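DNA-binding protein (Silicibacter pomeroyi, PDB 3EUS) probably binds DNA through a helix-turn-helix domain of the XRE (Cro/C1) type. Local coordinates at residues L33-V47 against R52-C66. Residues are numbered along the deposited sequence; the frame is centred on the assembly and turned at random.
Sequences LAERLDKPQSFVAKV and RRLDVIEFAKWMAAC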
loop_
_atom_site.group_PDB
_atom_site.type_symbol
_atom_site.label_atom_id
_atom_site.label_comp_id
_atom_site.label_asym_id
_atom_site.label_seq_id
_atom_site.Cartn_x
_atom_site.Cartn_y
_atom_site.Cartn_z
ATOM N N LEU A 33 -5.677 0.037 18.306
ATOM C CA LEU A 33 -4.858 -0.005 17.117
ATOM C C LEU A 33 -4.115 1.324 16.974
ATOM O O LEU A 33 -2.907 1.321 16.688
ATOM C CB LEU A 33 -5.658 -0.352 15.844
ATOM C CG LEU A 33 -4.831 -0.322 14.552
ATOM C CD1 LEU A 33 -3.517 -1.213 14.626
ATOM C CD2 LEU A 33 -5.667 -0.595 13.242
ATOM N N ALA A 34 -4.813 2.446 17.164
ATOM C CA ALA A 34 -4.168 3.750 17.030
ATOM C C ALA A 34 -3.009 3.874 18.039
ATOM O O ALA A 34 -1.948 4.378 17.700
ATOM C CB ALA A 34 -5.150 4.896 17.187
ATOM N N GLU A 35 -3.211 3.355 19.234
ATOM C CA GLU A 35 -2.186 3.439 20.295
ATOM C C GLU A 35 -0.941 2.686 19.802
ATOM O O GLU A 35 0.204 3.190 19.890
ATOM C CB GLU A 35 -2.704 2.797 21.601
ATOM C CG GLU A 35 -3.490 3.709 22.530
ATOM C CD GLU A 35 -2.655 4.707 23.308
ATOM O OE1 GLU A 35 -1.664 4.337 23.987
ATOM O OE2 GLU A 35 -3.033 5.894 23.276
ATOM N N ARG A 36 -1.161 1.518 19.198
ATOM C CA ARG A 36 -0.048 0.715 18.678
ATOM C C ARG A 36 0.669 1.400 17.527
ATOM O O ARG A 36 1.862 1.160 17.331
ATOM C CB ARG A 36 -0.475 -0.663 18.222
ATOM C CG ARG A 36 -0.956 -1.579 19.314
ATOM C CD ARG A 36 -1.348 -2.912 18.699
ATOM N NE ARG A 36 -1.691 -3.876 19.727
ATOM C CZ ARG A 36 -1.865 -5.178 19.509
ATOM N NH1 ARG A 36 -1.742 -5.697 18.284
ATOM N NH2 ARG A 36 -2.144 -5.976 20.533
ATOM N N LEU A 37 -0.046 2.270 16.805
ATOM C CA LEU A 37 0.530 2.986 15.689
ATOM C C LEU A 37 1.014 4.376 16.089
ATOM O O LEU A 37 1.469 5.096 15.194
ATOM C CB LEU A 37 -0.495 3.129 14.574
ATOM C CG LEU A 37 -0.969 1.834 13.946
ATOM C CD1 LEU A 37 -2.119 2.165 12.918
ATOM C CD2 LEU A 37 0.199 1.108 13.301
ATOM N N ASP A 38 0.934 4.717 17.386
ATOM C CA ASP A 38 1.277 6.032 17.919
ATOM C C ASP A 38 0.512 7.172 17.191
ATOM O O ASP A 38 1.065 8.259 16.872
ATOM C CB ASP A 38 2.792 6.230 17.891
ATOM C CG ASP A 38 3.264 7.327 18.834
ATOM O OD1 ASP A 38 2.700 7.493 19.941
ATOM O OD2 ASP A 38 4.223 8.033 18.432
ATOM N N LYS A 39 -0.771 6.891 16.992
ATOM C CA LYS A 39 -1.722 7.747 16.300
ATOM C C LYS A 39 -2.889 8.025 17.179
ATOM O O LYS A 39 -3.172 7.259 18.132
ATOM C CB LYS A 39 -2.227 7.043 15.039
ATOM C CG LYS A 39 -1.190 6.930 13.963
ATOM C CD LYS A 39 -0.935 8.266 13.323
ATOM C CE LYS A 39 -0.142 8.139 12.034
ATOM N NZ LYS A 39 -0.337 9.319 11.123
ATOM N N PRO A 40 -3.640 9.115 16.852
ATOM C CA PRO A 40 -4.893 9.383 17.523
ATOM C C PRO A 40 -5.968 8.432 17.004
ATOM O O PRO A 40 -5.838 7.969 15.894
ATOM C CB PRO A 40 -5.225 10.821 17.113
ATOM C CG PRO A 40 -4.470 11.060 15.831
ATOM C CD PRO A 40 -3.317 10.103 15.802
ATOM N N GLN A 41 -6.982 8.136 17.803
ATOM C CA GLN A 41 -8.048 7.224 17.374
ATOM C C GLN A 41 -8.659 7.622 16.025
ATOM O O GLN A 41 -9.028 6.752 15.202
ATOM C CB GLN A 41 -9.101 7.134 18.465
ATOM C CG GLN A 41 -10.345 6.343 18.137
ATOM C CD GLN A 41 -11.396 6.353 19.249
ATOM O OE1 GLN A 41 -11.078 6.391 20.447
ATOM N NE2 GLN A 41 -12.662 6.310 18.850
ATOM N N SER A 42 -8.775 8.935 15.814
ATOM C CA SER A 42 -9.324 9.517 14.572
ATOM C C SER A 42 -8.602 9.072 13.311
ATOM O O SER A 42 -9.222 8.952 12.259
ATOM C CB SER A 42 -9.351 11.060 14.656
ATOM O OG SER A 42 -8.046 11.631 14.597
ATOM N N PHE A 43 -7.309 8.763 13.412
ATOM C CA PHE A 43 -6.579 8.227 12.279
ATOM C C PHE A 43 -7.150 6.910 11.787
ATOM O O PHE A 43 -7.432 6.772 10.589
ATOM C CB PHE A 43 -5.075 8.075 12.616
ATOM C CG PHE A 43 -4.280 7.344 11.562
ATOM C CD1 PHE A 43 -3.830 8.001 10.431
ATOM C CD2 PHE A 43 -3.955 6.012 11.718
ATOM C CE1 PHE A 43 -3.073 7.339 9.475
ATOM C CE2 PHE A 43 -3.180 5.331 10.751
ATOM C CZ PHE A 43 -2.759 5.975 9.626
ATOM N N VAL A 44 -7.357 5.980 12.720
ATOM C CA VAL A 44 -7.933 4.684 12.422
ATOM C C VAL A 44 -9.372 4.832 11.899
ATOM O O VAL A 44 -9.690 4.261 10.854
ATOM C CB VAL A 44 -7.863 3.744 13.610
ATOM C CG1 VAL A 44 -8.626 2.384 13.335
ATOM C CG2 VAL A 44 -6.372 3.471 13.938
ATOM N N ALA A 45 -10.197 5.601 12.593
ATOM C CA ALA A 45 -11.589 5.808 12.126
ATOM C C ALA A 45 -11.614 6.392 10.712
ATOM O O ALA A 45 -12.392 5.934 9.845
ATOM C CB ALA A 45 -12.376 6.719 13.081
ATOM N N LYS A 46 -10.788 7.394 10.475
ATOM C CA LYS A 46 -10.775 8.062 9.193
ATOM C C LYS A 46 -10.278 7.175 8.073
ATOM O O LYS A 46 -10.858 7.164 6.973
ATOM C CB LYS A 46 -9.988 9.362 9.231
ATOM C CG LYS A 46 -10.748 10.475 9.914
ATOM C CD LYS A 46 -9.875 11.721 10.099
ATOM C CE LYS A 46 -10.702 12.911 10.565
ATOM N NZ LYS A 46 -10.003 14.191 10.364
ATOM N N VAL A 47 -9.214 6.410 8.316
ATOM C CA VAL A 47 -8.761 5.501 7.289
ATOM C C VAL A 47 -9.850 4.479 6.912
ATOM O O VAL A 47 -10.060 4.177 5.728
ATOM C CB VAL A 47 -7.444 4.807 7.746
ATOM C CG1 VAL A 47 -7.150 3.553 6.918
ATOM C CG2 VAL A 47 -6.256 5.835 7.715
ATOM N N ARG A 52 -9.420 9.338 5.192
ATOM C CA ARG A 52 -7.978 9.570 5.044
ATOM C C ARG A 52 -7.343 8.494 4.193
ATOM O O ARG A 52 -7.650 7.318 4.316
ATOM C CB ARG A 52 -7.296 9.609 6.406
ATOM C CG ARG A 52 -5.807 10.040 6.284
ATOM C CD ARG A 52 -5.107 9.884 7.557
ATOM N NE ARG A 52 -3.692 10.297 7.511
ATOM C CZ ARG A 52 -2.686 9.626 6.927
ATOM N NH1 ARG A 52 -2.868 8.504 6.214
ATOM N NH2 ARG A 52 -1.444 10.111 7.047
ATOM N N ARG A 53 -6.439 8.924 3.320
ATOM C CA ARG A 53 -5.686 8.061 2.447
ATOM C C ARG A 53 -4.549 7.335 3.222
ATOM O O ARG A 53 -4.059 7.851 4.226
ATOM C CB ARG A 53 -5.112 8.944 1.352
ATOM C CG ARG A 53 -4.635 8.241 0.087
ATOM C CD ARG A 53 -3.501 9.060 -0.628
ATOM N NE ARG A 53 -2.319 9.176 0.251
ATOM C CZ ARG A 53 -1.035 9.082 -0.109
ATOM N NH1 ARG A 53 -0.657 8.901 -1.378
ATOM N NH2 ARG A 53 -0.111 9.200 0.839
ATOM N N LEU A 54 -4.177 6.130 2.782
ATOM C CA LEU A 54 -3.078 5.364 3.429
ATOM C C LEU A 54 -1.927 5.182 2.457
ATOM O O LEU A 54 -2.120 4.700 1.359
ATOM C CB LEU A 54 -3.612 3.997 3.901
ATOM C CG LEU A 54 -3.016 3.367 5.144
ATOM C CD1 LEU A 54 -3.352 4.164 6.395
ATOM C CD2 LEU A 54 -3.440 1.916 5.308
ATOM N N ASP A 55 -0.695 5.546 2.820
ATOM C CA ASP A 55 0.419 5.192 1.971
ATOM C C ASP A 55 0.920 3.758 2.287
ATOM O O ASP A 55 0.373 3.091 3.178
ATOM C CB ASP A 55 1.551 6.261 1.953
ATOM C CG ASP A 55 2.434 6.266 3.197
ATOM O OD1 ASP A 55 2.525 5.260 3.939
ATOM O OD2 ASP A 55 3.098 7.324 3.440
ATOM N N VAL A 56 1.892 3.263 1.522
ATOM C CA VAL A 56 2.379 1.887 1.674
ATOM C C VAL A 56 3.037 1.658 3.038
ATOM O O VAL A 56 2.902 0.585 3.623
ATOM C CB VAL A 56 3.361 1.474 0.533
ATOM C CG1 VAL A 56 3.995 0.042 0.819
ATOM C CG2 VAL A 56 2.591 1.483 -0.757
ATOM N N ILE A 57 3.773 2.659 3.538
ATOM C CA ILE A 57 4.525 2.505 4.756
ATOM C C ILE A 57 3.501 2.431 5.915
ATOM O O ILE A 57 3.634 1.567 6.821
ATOM C CB ILE A 57 5.528 3.669 4.977
ATOM C CG1 ILE A 57 6.749 3.618 4.034
ATOM C CG2 ILE A 57 6.021 3.648 6.391
ATOM C CD1 ILE A 57 6.656 2.759 2.884
ATOM N N GLU A 58 2.472 3.288 5.858
ATOM C CA GLU A 58 1.395 3.298 6.875
ATOM C C GLU A 58 0.665 1.927 6.801
ATOM O O GLU A 58 0.327 1.352 7.826
ATOM C CB GLU A 58 0.438 4.460 6.643
ATOM C CG GLU A 58 1.077 5.825 6.868
ATOM C CD GLU A 58 0.253 7.012 6.361
ATOM O OE1 GLU A 58 -0.574 6.840 5.482
ATOM O OE2 GLU A 58 0.398 8.135 6.900
ATOM N N PHE A 59 0.424 1.405 5.593
ATOM C CA PHE A 59 -0.202 0.099 5.435
ATOM C C PHE A 59 0.625 -0.988 6.091
ATOM O O PHE A 59 0.091 -1.873 6.774
ATOM C CB PHE A 59 -0.428 -0.148 3.931
ATOM C CG PHE A 59 -0.848 -1.511 3.576
ATOM C CD1 PHE A 59 -2.138 -1.948 3.860
ATOM C CD2 PHE A 59 -0.022 -2.354 2.808
ATOM C CE1 PHE A 59 -2.559 -3.173 3.477
ATOM C CE2 PHE A 59 -0.464 -3.673 2.444
ATOM C CZ PHE A 59 -1.740 -4.070 2.791
ATOM N N ALA A 60 1.921 -1.022 5.794
ATOM C CA ALA A 60 2.812 -1.994 6.408
ATOM C C ALA A 60 2.689 -1.938 7.924
ATOM O O ALA A 60 2.589 -2.987 8.585
ATOM C CB ALA A 60 4.317 -1.752 5.902
ATOM N N LYS A 61 2.734 -0.735 8.507
ATOM C CA LYS A 61 2.707 -0.639 9.944
ATOM C C LYS A 61 1.351 -1.106 10.527
ATOM O O LYS A 61 1.288 -1.734 11.580
ATOM C CB LYS A 61 3.019 0.790 10.371
ATOM C CG LYS A 61 4.531 1.225 10.120
ATOM C CD LYS A 61 4.677 2.714 10.365
ATOM C CE LYS A 61 6.143 3.215 10.203
ATOM N NZ LYS A 61 6.351 4.670 10.557
ATOM N N TRP A 62 0.292 -0.733 9.868
ATOM C CA TRP A 62 -1.111 -1.112 10.286
ATOM C C TRP A 62 -1.208 -2.641 10.276
ATOM O O TRP A 62 -1.673 -3.263 11.224
ATOM C CB TRP A 62 -2.098 -0.547 9.269
ATOM C CG TRP A 62 -3.578 -0.746 9.537
ATOM C CD1 TRP A 62 -4.277 -1.918 9.487
ATOM C CD2 TRP A 62 -4.545 0.283 9.714
ATOM N NE1 TRP A 62 -5.622 -1.684 9.683
ATOM C CE2 TRP A 62 -5.816 -0.343 9.834
ATOM C CE3 TRP A 62 -4.471 1.665 9.822
ATOM C CZ2 TRP A 62 -6.981 0.377 10.064
ATOM C CZ3 TRP A 62 -5.626 2.373 10.009
ATOM C CH2 TRP A 62 -6.880 1.718 10.134
ATOM N N MET A 63 -0.787 -3.267 9.175
ATOM C CA MET A 63 -0.929 -4.703 9.057
ATOM C C MET A 63 -0.060 -5.435 10.071
ATOM O O MET A 63 -0.487 -6.399 10.644
ATOM C CB MET A 63 -0.665 -5.165 7.605
ATOM C CG MET A 63 -1.768 -4.663 6.632
ATOM S SD MET A 63 -3.506 -5.051 6.993
ATOM C CE MET A 63 -3.492 -6.851 6.987
ATOM N N ALA A 64 1.152 -4.950 10.310
ATOM C CA ALA A 64 1.997 -5.505 11.350
ATOM C C ALA A 64 1.419 -5.357 12.736
ATOM O O ALA A 64 1.545 -6.286 13.557
ATOM C CB ALA A 64 3.440 -4.824 11.334
ATOM N N ALA A 65 0.819 -4.222 13.014
ATOM C CA ALA A 65 0.177 -3.983 14.333
ATOM C C ALA A 65 -1.036 -4.879 14.539
ATOM O O ALA A 65 -1.395 -5.164 15.677
ATOM C CB ALA A 65 -0.222 -2.488 14.514
ATOM N N CYS A 66 -1.634 -5.334 13.444
ATOM C CA CYS A 66 -2.775 -6.258 13.484
ATOM C C CYS A 66 -2.328 -7.681 13.326
ATOM O O CYS A 66 -3.172 -8.544 13.222
ATOM C CB CYS A 66 -3.763 -5.934 12.376
ATOM S SG CYS A 66 -4.608 -4.289 12.511
HETATM O O HOH W 1 1.464 8.395 9.348
HETATM O O HOH W 2 -8.909 5.238 3.491
#
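The helix-turn-helix of this Cro/C1-type domain, helices 30-36 and 41-48, packs on helix 56-65 chiefly by closing round Trp-62, a knob set among Leu-33, Phe-43, Val-44 and Val-47. Trp-62 chi1 of -177° swings the indole away from its own backbone N, and Leu-33 CD2 sits over one face of it, a CH-pi contact 3.7 Å from the centroid of the six-membered ring. Val-47 CG1 meets Trp-62 CZ3 at 3.6 Å, Val-44 CG1 touches CH2, and Phe-43 CE2 arrives at the indole edge. NE1 of Trp-62 donates to the Leu-19 carbonyl of helix 10-25, which holds the rotation of the indole. Leu-54 CD1 fills in between Phe-43 CZ and Val-47 CG2, and Ala-65 CB nestles against Leu-33 CD1 and Leu-37 CD2. Where helix 56-65 ends, the extended side chain of Arg-36 donates to the Ala-65 carbonyl: NH1 lies 2.7 Å from Ala-65 O, almost in line with the C=O bond and in the guanidinium plane, though the N-H...O angle is bent to 140°. At the other end, the edge of the Phe-43 ring, at CE1, points at one face of the Arg-52 guanidinium, 3.4 Å from Arg-52 CZ, the planes 69° apart. Lys-39 CE covers the centre of one phenyl face and Val-47 CG2 lies over the opposite face, toward the rim. Arg-52 holds Glu-58 end-on in a two-pronged salt bridge, NH1 to OE1 and NH2 to OE2, with Arg-52 NH2 2.7 Å from Glu-58 OE2. Glu-58 OE1 also accepts from Asp-55 N, reached from the opposite face of the carboxylate, while Asp-55 OD1 takes Glu-58 N, completing a capping box at the start of helix 56-65. A water bridges Lys-39 NZ and Glu-58 OE2, 2.7 Å from each.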